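Local coordinates for protein putative cellulase CEL6 (Mycobacterium tuberculosis, PDB 1UP3) that probably hydrolyses internal beta-1,4-glycosidic bonds of cellulose, as an endoglucanase of glycoside hydrolase family 6, at residues A2-A6 / A254-L258; M70-Y76 / A113-P119; T218-G224 / G238-A243. One frame throughout, in Å; residues are numbered along the deposited sequence.

Contact 2 is the core of the three: two neighbouring parallel strands of the seven-stranded barrel-like sheet, joined by backbone hydrogen bonds and packed on both faces. Contact 1 is also largely buried but lies further from the centre of the chain, where the N-terminal turn reaches the edge strand 254-258 through one asparagine amide and a leucine methyl. The two meet where Leu5 packs on Thr114. Contact 3, about 21 Å from contact 2 between centres, joins two limbs of one long loop and has little apolar packing; carbonyl groups, glycines and two waters do most of the work. It adjoins contact 1 where Thr218 N probably hydrogen-bonds to Leu258 O and Tyr257 packs on Ala243.

Contact 1 (A2-A6 / A254-L258); sequences ANPLA and ADAYL. With SO4 (sulfate ion), chain D.
An Asx turn near the N-terminus sets Asn3 and Leu5 against Asp255 and Ala256 of strand 254-258, an edge strand of the parallel sheet. Both polar ends of the Asn3 amide are in use. ND2 donates to Asp255 O at 2.9 Å, a nearly straight bond (166° at the hydrogen) that lies in the amide plane and runs onto a carbonyl lone pair. OD1 closes the Asx turn by accepting from Leu5 N, also at 2.9 Å, with the N-H arriving from above the carbonyl plane. The amide is thus fixed in rotation from two sides. With CG anti to the backbone N (chi1 -176°), the Asn3 side chain extends across to the strand and stacks on the Asp255 carboxylate, the planes 26° apart and Asn3 OD1 3.4 Å from Asp255 CG. Asp255 OD2 takes a salt bridge from Arg183 and a hydrogen bond from Tyr156 OH, and the charge of Arg183 probably offsets the closeness of the amide oxygen. Beside the stack, Leu5 crosses Asp255 at about a right angle, and its CD1 rests 3.6 Å from Ala256 CB. At the outer end, Ala2 N makes weak hydrogen bonds to a sulfate, O3 at 2.9 Å and O1 at 3.2 Å, which Arg183 also binds; the ion probably comes from the crystallisation liquor. Leu5 also reaches Val215 of strand 213-217, Ala154 and Tyr156 of strand 153-158 and Thr114 of strand 113-117, so the N-terminal turn touches several strands of the sheet.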
loop_
_atom_site.group_PDB
_atom_site.type_symbol
_atom_site.label_atom_id
_atom_site.label_comp_id
_atom_site.label_asym_id
_atom_site.label_seq_id
_atom_site.Cartn_x
_atom_site.Cartn_y
_atom_site.Cartn_z
ATOM N N ALA A 2 20.214 -5.149 -7.797
ATOM C CA ALA A 2 19.329 -4.884 -8.951
ATOM C C ALA A 2 17.910 -4.693 -8.420
ATOM O O ALA A 2 17.644 -4.940 -7.230
ATOM C CB ALA A 2 19.385 -6.040 -9.945
ATOM N N ASN A 3 17.008 -4.261 -9.304
ATOM C CA ASN A 3 15.600 -4.021 -8.927
ATOM C C ASN A 3 14.920 -5.368 -8.711
ATOM O O ASN A 3 14.782 -6.127 -9.672
ATOM C CB ASN A 3 14.950 -3.260 -10.046
ATOM C CG ASN A 3 13.524 -2.859 -9.748
ATOM O OD1 ASN A 3 12.951 -3.312 -8.757
ATOM N ND2 ASN A 3 12.970 -1.969 -10.596
ATOM N N PRO A 4 14.498 -5.688 -7.487
ATOM C CA PRO A 4 13.844 -6.974 -7.212
ATOM C C PRO A 4 12.466 -7.129 -7.881
ATOM O O PRO A 4 11.896 -8.214 -7.927
ATOM C CB PRO A 4 13.710 -6.969 -5.675
ATOM C CG PRO A 4 13.625 -5.539 -5.297
ATOM C CD PRO A 4 14.530 -4.821 -6.278
ATOM N N LEU A 5 11.924 -6.049 -8.416
ATOM C CA LEU A 5 10.571 -6.053 -8.957
ATOM C C LEU A 5 10.541 -6.226 -10.471
ATOM O O LEU A 5 9.472 -6.285 -11.060
ATOM C CB LEU A 5 9.840 -4.752 -8.607
ATOM C CG LEU A 5 9.785 -4.409 -7.122
ATOM C CD1 LEU A 5 8.842 -3.230 -6.872
ATOM C CD2 LEU A 5 9.333 -5.597 -6.301
ATOM N N ALA A 6 11.718 -6.270 -11.105
ATOM C CA ALA A 6 11.793 -6.368 -12.553
ATOM C C ALA A 6 11.792 -7.868 -12.889
ATOM O O ALA A 6 11.987 -8.697 -12.027
ATOM C CB ALA A 6 13.027 -5.653 -13.061
ATOM N N ALA A 254 13.377 4.784 -8.109
ATOM C CA ALA A 254 11.983 4.317 -8.136
ATOM C C ALA A 254 11.958 2.931 -8.753
ATOM O O ALA A 254 12.113 2.786 -9.975
ATOM C CB ALA A 254 11.123 5.298 -8.947
ATOM N N ASP A 255 11.793 1.903 -7.933
ATOM C CA ASP A 255 11.723 0.515 -8.406
ATOM C C ASP A 255 10.456 0.240 -9.220
ATOM O O ASP A 255 10.467 -0.605 -10.141
ATOM C CB ASP A 255 11.719 -0.475 -7.238
ATOM C CG ASP A 255 13.084 -0.691 -6.573
ATOM O OD1 ASP A 255 14.135 -0.307 -7.163
ATOM O OD2 ASP A 255 13.144 -1.231 -5.434
ATOM N N ALA A 256 9.346 0.894 -8.854
ATOM C CA ALA A 256 8.098 0.656 -9.565
ATOM C C ALA A 256 7.046 1.692 -9.289
ATOM O O ALA A 256 7.049 2.329 -8.237
ATOM C CB ALA A 256 7.501 -0.727 -9.162
ATOM N N TYR A 257 6.127 1.802 -10.233
ATOM C CA TYR A 257 4.781 2.321 -9.997
ATOM C C TYR A 257 3.889 1.125 -9.719
ATOM O O TYR A 257 3.940 0.153 -10.469
ATOM C CB TYR A 257 4.240 3.098 -11.205
ATOM C CG TYR A 257 5.125 4.189 -11.747
ATOM C CD1 TYR A 257 6.037 4.835 -10.957
ATOM C CD2 TYR A 257 5.035 4.550 -13.096
ATOM C CE1 TYR A 257 6.871 5.855 -11.483
ATOM C CE2 TYR A 257 5.837 5.522 -13.625
ATOM C CZ TYR A 257 6.757 6.168 -12.818
ATOM O OH TYR A 257 7.583 7.122 -13.328
ATOM N N LEU A 258 3.162 1.147 -8.611
ATOM C CA LEU A 258 2.253 0.070 -8.224
ATOM C C LEU A 258 0.862 0.596 -8.011
ATOM O O LEU A 258 0.684 1.800 -7.742
ATOM C CB LEU A 258 2.708 -0.638 -6.942
ATOM C CG LEU A 258 4.093 -1.311 -6.960
ATOM C CD1 LEU A 258 4.423 -1.818 -5.565
ATOM C CD2 LEU A 258 4.161 -2.415 -8.031
HETATM S S SO4 D . 20.167 -1.586 -7.356
HETATM O O1 SO4 D . 20.083 -2.420 -6.155
HETATM O O2 SO4 D . 18.868 -1.227 -7.932
HETATM O O3 SO4 D . 20.881 -2.339 -8.397
HETATM O O4 SO4 D . 20.938 -0.382 -7.041
#

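Contact 2 (M70-Y76 / A113-P119); sequences MPVLTLY and ATIIVEP
Strands 72-75 and 113-117 run parallel, 23° apart in direction, with Val72 beside Thr114 and Thr74 beside Ile116. Leu73 donates to Thr114 O and accepts from Ile116 N, each at 2.8 Å; Thr114 N to Pro71 O and Leu75 N to Ile116 O flank this pair in the alternating pattern of parallel strands. The last rung, Glu118 N to Leu75 O, is bent to 132°, where strand 113-117 has ended and Glu118 takes a positive phi (54°).

Apolar packing falls on two faces. Leu75 CD1 meets Ile115 CG2 on one; on the other, Thr74 CG2 presses on Pro119 CG at 3.5 Å.

A mixed contact stands apart from these: Met70 crosses Thr114 at about a right angle, with CG 3.3 Å and SD 3.4 Å from Thr114 OG1, a buried hydroxyl with no hydrogen-bond partner in the model.

Polar and aromatic groups gather at the C-terminal end. The Glu118 side chain folds back over the Leu75 carbonyl, its OE1 3.3 Å from Tyr76 CA, and the carboxylate is gripped by Gly77 N, Ile78 N and Tyr97 OH. Pro119 O meets the edge of the Tyr76 ring at CE1 (3.4 Å), while Trp43 pairs with that ring edge-to-face.

Helix 94-108 links the strands into a beta-alpha-beta unit, the repeat of the distorted barrel of family 6, whose C-terminal strand ends carry the glycan site: Asp120, next after Pro119, lines it.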
loop_
_atom_site.group_PDB
_atom_site.type_symbol
_atom_site.label_atom_id
_atom_site.label_comp_id
_atom_site.label_asym_id
_atom_site.label_seq_id
_atom_site.Cartn_x
_atom_site.Cartn_y
_atom_site.Cartn_z
ATOM N N MET A 70 4.710 -11.780 -9.442
ATOM C CA MET A 70 5.109 -11.225 -8.146
ATOM C C MET A 70 3.869 -10.750 -7.376
ATOM O O MET A 70 3.200 -9.838 -7.825
ATOM C CB MET A 70 6.063 -10.030 -8.343
ATOM C CG MET A 70 6.436 -9.287 -7.078
ATOM S SD MET A 70 7.319 -10.215 -5.883
ATOM C CE MET A 70 8.937 -10.170 -6.499
ATOM N N PRO A 71 3.601 -11.354 -6.218
ATOM C CA PRO A 71 2.488 -10.893 -5.381
ATOM C C PRO A 71 2.890 -9.633 -4.634
ATOM O O PRO A 71 4.031 -9.512 -4.223
ATOM C CB PRO A 71 2.269 -12.055 -4.425
ATOM C CG PRO A 71 3.577 -12.619 -4.265
ATOM C CD PRO A 71 4.314 -12.477 -5.582
ATOM N N VAL A 72 1.928 -8.755 -4.422
ATOM C CA VAL A 72 2.119 -7.539 -3.612
ATOM C C VAL A 72 1.110 -7.598 -2.482
ATOM O O VAL A 72 -0.117 -7.745 -2.727
ATOM C CB VAL A 72 1.910 -6.243 -4.424
ATOM C CG1 VAL A 72 2.248 -5.055 -3.588
ATOM C CG2 VAL A 72 2.739 -6.249 -5.752
ATOM N N LEU A 73 1.630 -7.571 -1.253
ATOM C CA LEU A 73 0.838 -7.653 -0.039
ATOM C C LEU A 73 1.022 -6.336 0.719
ATOM O O LEU A 73 2.144 -5.838 0.822
ATOM C CB LEU A 73 1.280 -8.828 0.828
ATOM C CG LEU A 73 0.956 -10.161 0.129
ATOM C CD1 LEU A 73 2.056 -11.109 0.382
ATOM C CD2 LEU A 73 -0.335 -10.732 0.618
ATOM N N THR A 74 -0.073 -5.816 1.263
ATOM C CA THR A 74 -0.049 -4.630 2.110
ATOM C C THR A 74 -0.437 -4.984 3.531
ATOM O O THR A 74 -1.509 -5.530 3.744
ATOM C CB THR A 74 -0.967 -3.602 1.538
ATOM O OG1 THR A 74 -0.488 -3.242 0.225
ATOM C CG2 THR A 74 -0.932 -2.295 2.381
ATOM N N LEU A 75 0.449 -4.730 4.480
ATOM C CA LEU A 75 0.153 -5.008 5.881
ATOM C C LEU A 75 -0.444 -3.767 6.515
ATOM O O LEU A 75 0.179 -2.718 6.532
ATOM C CB LEU A 75 1.429 -5.462 6.616
ATOM C CG LEU A 75 2.132 -6.683 6.010
ATOM C CD1 LEU A 75 3.327 -7.078 6.875
ATOM C CD2 LEU A 75 1.205 -7.887 5.836
ATOM N N TYR A 76 -1.635 -3.891 7.091
ATOM C CA TYR A 76 -2.364 -2.723 7.614
ATOM C C TYR A 76 -3.043 -3.102 8.933
ATOM O O TYR A 76 -4.275 -3.085 9.046
ATOM C CB TYR A 76 -3.368 -2.251 6.544
ATOM C CG TYR A 76 -4.010 -0.884 6.727
ATOM C CD1 TYR A 76 -3.224 0.218 7.030
ATOM C CD2 TYR A 76 -5.365 -0.706 6.528
ATOM C CE1 TYR A 76 -3.774 1.499 7.182
ATOM C CE2 TYR A 76 -5.955 0.558 6.653
ATOM C CZ TYR A 76 -5.153 1.658 6.953
ATOM O OH TYR A 76 -5.735 2.915 7.097
ATOM N N ALA A 113 7.884 -12.078 -2.737
ATOM C CA ALA A 113 6.759 -11.209 -2.400
ATOM C C ALA A 113 7.258 -9.776 -2.320
ATOM O O ALA A 113 8.419 -9.530 -1.977
ATOM C CB ALA A 113 6.073 -11.616 -1.064
ATOM N N THR A 114 6.368 -8.856 -2.621
ATOM C CA THR A 114 6.558 -7.439 -2.365
ATOM C C THR A 114 5.645 -7.072 -1.196
ATOM O O THR A 114 4.468 -7.444 -1.206
ATOM C CB THR A 114 6.183 -6.679 -3.618
ATOM O OG1 THR A 114 7.058 -7.035 -4.688
ATOM C CG2 THR A 114 6.324 -5.140 -3.439
ATOM N N ILE A 115 6.206 -6.465 -0.149
ATOM C CA ILE A 115 5.459 -6.173 1.071
ATOM C C ILE A 115 5.495 -4.688 1.314
ATOM O O ILE A 115 6.575 -4.117 1.392
ATOM C CB ILE A 115 6.018 -6.904 2.299
ATOM C CG1 ILE A 115 6.272 -8.395 2.003
ATOM C CG2 ILE A 115 5.070 -6.717 3.502
ATOM C CD1 ILE A 115 5.056 -9.210 1.657
ATOM N N ILE A 116 4.310 -4.092 1.409
ATOM C CA ILE A 116 4.129 -2.689 1.764
ATOM C C ILE A 116 3.762 -2.669 3.265
ATOM O O ILE A 116 2.712 -3.169 3.675
ATOM C CB ILE A 116 3.033 -2.047 0.946
ATOM C CG1 ILE A 116 3.222 -2.273 -0.574
ATOM C CG2 ILE A 116 2.894 -0.568 1.334
ATOM C CD1 ILE A 116 4.499 -1.699 -1.081
ATOM N N VAL A 117 4.650 -2.132 4.086
ATOM C CA VAL A 117 4.508 -2.203 5.546
ATOM C C VAL A 117 3.813 -0.932 6.068
ATOM O O VAL A 117 4.383 0.168 6.084
ATOM C CB VAL A 117 5.863 -2.335 6.252
ATOM C CG1 VAL A 117 5.702 -2.448 7.767
ATOM C CG2 VAL A 117 6.644 -3.503 5.727
ATOM N N GLU A 118 2.575 -1.133 6.507
ATOM C CA GLU A 118 1.797 -0.168 7.283
ATOM C C GLU A 118 1.650 1.224 6.681
ATOM O O GLU A 118 2.175 2.207 7.193
ATOM C CB GLU A 118 2.328 -0.107 8.707
ATOM C CG GLU A 118 2.204 -1.437 9.436
ATOM C CD GLU A 118 0.773 -1.917 9.631
ATOM O OE1 GLU A 118 -0.210 -1.117 9.607
ATOM O OE2 GLU A 118 0.618 -3.150 9.848
ATOM N N PRO A 119 0.843 1.306 5.638
ATOM C CA PRO A 119 0.449 2.635 5.099
ATOM C C PRO A 119 0.033 3.573 6.236
ATOM O O PRO A 119 -0.765 3.174 7.073
ATOM C CB PRO A 119 -0.771 2.305 4.227
ATOM C CG PRO A 119 -0.439 0.936 3.690
ATOM C CD PRO A 119 0.205 0.223 4.882
#

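Contact 3 (T218-G224 / G238-A243); sequences TSRNGAG and GRALGA
Thr218 and Ala243 close one end of a long loop between strands 213-217 and 254-258 of the barrel, and its two limbs pack together here. The tight part is at Gly242. Having no side chain, it lets CA come to 3.0 Å from Thr218 O, while Leu241 CA makes a CA-H...O contact with Ser219 O. Thr218 OG1, held between its backbone N and carbonyl carbon (chi1 57°), donates in the carbonyl plane to Ala243 O at 2.8 Å. Gly222 N, of the second residue in the type I turn from Asn221 to Gly224, donates to Ala240 O at 2.9 Å from above the carbonyl plane.

A water bridges the limbs, donating to Asn221 OD1 and accepting from Ala243 N, while Asn221 ND2 bonds Tyr193 O. A second water accepts from Ala223 N and Ala240 N and bonds the carbonyl oxygens of Arg220 and Gly224. Leu241 and Arg220 pack on Leu288 of helix 282-291, though Leu241 CD2 still touches Ser219 O, and Arg220 salt-bridges Asp267.

The solvent side is looser. Around exposed Gly222, Ala223 and Gly238 the apolar packing comes down to Ala223 CB on Ala240 CB at 4.0 Å. Arg239, whose backbone N hydrogen-bonds to a polyether molecule probably from the crystallisation liquor and whose NE bonds Ser237 O, bends so that NH1 donates to Gly224 O at 3.0 Å, the oxygen lying in the guanidinium plane.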
loop_
_atom_site.group_PDB
_atom_site.type_symbol
_atom_site.label_atom_id
_atom_site.label_comp_id
_atom_site.label_asym_id
_atom_site.label_seq_id
_atom_site.Cartn_x
_atom_site.Cartn_y
_atom_site.Cartn_z
ATOM N N THR A 218 0.312 4.629 -7.933
ATOM C CA THR A 218 -0.255 5.369 -9.048
ATOM C C THR A 218 -1.695 4.969 -9.376
ATOM O O THR A 218 -2.237 5.288 -10.457
ATOM C CB THR A 218 0.627 5.194 -10.302
ATOM O OG1 THR A 218 0.751 3.795 -10.617
ATOM C CG2 THR A 218 2.049 5.774 -10.069
ATOM N N SER A 219 -2.348 4.295 -8.432
ATOM C CA SER A 219 -3.712 3.840 -8.627
ATOM C C SER A 219 -4.725 4.929 -9.008
ATOM O O SER A 219 -5.649 4.684 -9.827
ATOM C CB SER A 219 -4.192 3.107 -7.388
ATOM O OG SER A 219 -4.083 3.916 -6.213
ATOM N N ARG A 220 -4.566 6.121 -8.440
ATOM C CA ARG A 220 -5.589 7.155 -8.555
ATOM C C ARG A 220 -5.033 8.533 -8.853
ATOM O O ARG A 220 -5.699 9.531 -8.550
ATOM C CB ARG A 220 -6.449 7.191 -7.299
ATOM C CG ARG A 220 -7.201 5.843 -7.044
ATOM C CD ARG A 220 -8.260 5.919 -5.940
ATOM N NE ARG A 220 -7.662 6.186 -4.627
ATOM C CZ ARG A 220 -8.360 6.421 -3.553
ATOM N NH1 ARG A 220 -9.699 6.398 -3.609
ATOM N NH2 ARG A 220 -7.731 6.621 -2.404
ATOM N N ASN A 221 -3.813 8.616 -9.394
ATOM C CA ASN A 221 -3.111 9.909 -9.542
ATOM C C ASN A 221 -2.981 10.458 -10.952
ATOM O O ASN A 221 -2.179 11.375 -11.208
ATOM C CB ASN A 221 -1.756 9.883 -8.827
ATOM C CG ASN A 221 -0.682 9.165 -9.625
ATOM O OD1 ASN A 221 -0.985 8.403 -10.563
ATOM N ND2 ASN A 221 0.589 9.412 -9.286
ATOM N N GLY A 222 -3.772 9.929 -11.884
ATOM C CA GLY A 222 -3.687 10.343 -13.278
ATOM C C GLY A 222 -4.089 11.771 -13.531
ATOM O O GLY A 222 -3.690 12.331 -14.568
ATOM N N ALA A 223 -4.868 12.383 -12.627
ATOM C CA ALA A 223 -5.292 13.775 -12.786
ATOM C C ALA A 223 -4.765 14.617 -11.623
ATOM O O ALA A 223 -5.224 15.732 -11.372
ATOM C CB ALA A 223 -6.827 13.870 -12.869
ATOM N N GLY A 224 -3.793 14.065 -10.879
ATOM C CA GLY A 224 -3.302 14.748 -9.707
ATOM C C GLY A 224 -4.350 14.839 -8.607
ATOM O O GLY A 224 -5.392 14.156 -8.643
ATOM N N GLY A 238 -13.497 13.636 -9.498
ATOM C CA GLY A 238 -12.649 14.156 -10.561
ATOM C C GLY A 238 -11.236 13.588 -10.660
ATOM O O GLY A 238 -10.380 14.139 -11.366
ATOM N N ARG A 239 -10.967 12.512 -9.923
ATOM C CA ARG A 239 -9.665 11.844 -9.960
ATOM C C ARG A 239 -9.669 10.775 -11.052
ATOM O O ARG A 239 -10.710 10.275 -11.429
ATOM C CB ARG A 239 -9.326 11.201 -8.608
ATOM C CG ARG A 239 -9.350 12.151 -7.403
ATOM C CD ARG A 239 -8.591 13.454 -7.569
ATOM N NE ARG A 239 -9.458 14.519 -8.017
ATOM C CZ ARG A 239 -9.103 15.546 -8.793
ATOM N NH1 ARG A 239 -7.898 15.680 -9.327
ATOM N NH2 ARG A 239 -10.013 16.453 -9.069
ATOM N N ALA A 240 -8.485 10.349 -11.481
ATOM C CA ALA A 240 -8.361 9.401 -12.579
ATOM C C ALA A 240 -7.361 8.339 -12.216
ATOM O O ALA A 240 -6.392 8.627 -11.516
ATOM C CB ALA A 240 -7.900 10.149 -13.819
ATOM N N LEU A 241 -7.567 7.133 -12.727
ATOM C CA LEU A 241 -6.529 6.111 -12.674
ATOM C C LEU A 241 -5.233 6.699 -13.210
ATOM O O LEU A 241 -5.231 7.455 -14.231
ATOM C CB LEU A 241 -6.898 4.934 -13.557
ATOM C CG LEU A 241 -8.202 4.219 -13.260
ATOM C CD1 LEU A 241 -8.409 3.175 -14.354
ATOM C CD2 LEU A 241 -8.201 3.595 -11.884
ATOM N N GLY A 242 -4.130 6.331 -12.545
ATOM C CA GLY A 242 -2.798 6.685 -12.998
ATOM C C GLY A 242 -2.137 5.572 -13.790
ATOM O O GLY A 242 -2.786 4.585 -14.197
ATOM N N ALA A 243 -0.847 5.740 -14.065
ATOM C CA ALA A 243 -0.070 4.757 -14.824
ATOM C C ALA A 243 -0.243 3.360 -14.320
ATOM O O ALA A 243 -0.168 3.146 -13.133
ATOM C CB ALA A 243 1.419 5.099 -14.731
HETATM O O HOH W 1 -6.123 11.770 -10.071
HETATM O O HOH W 2 0.185 8.300 -13.033
#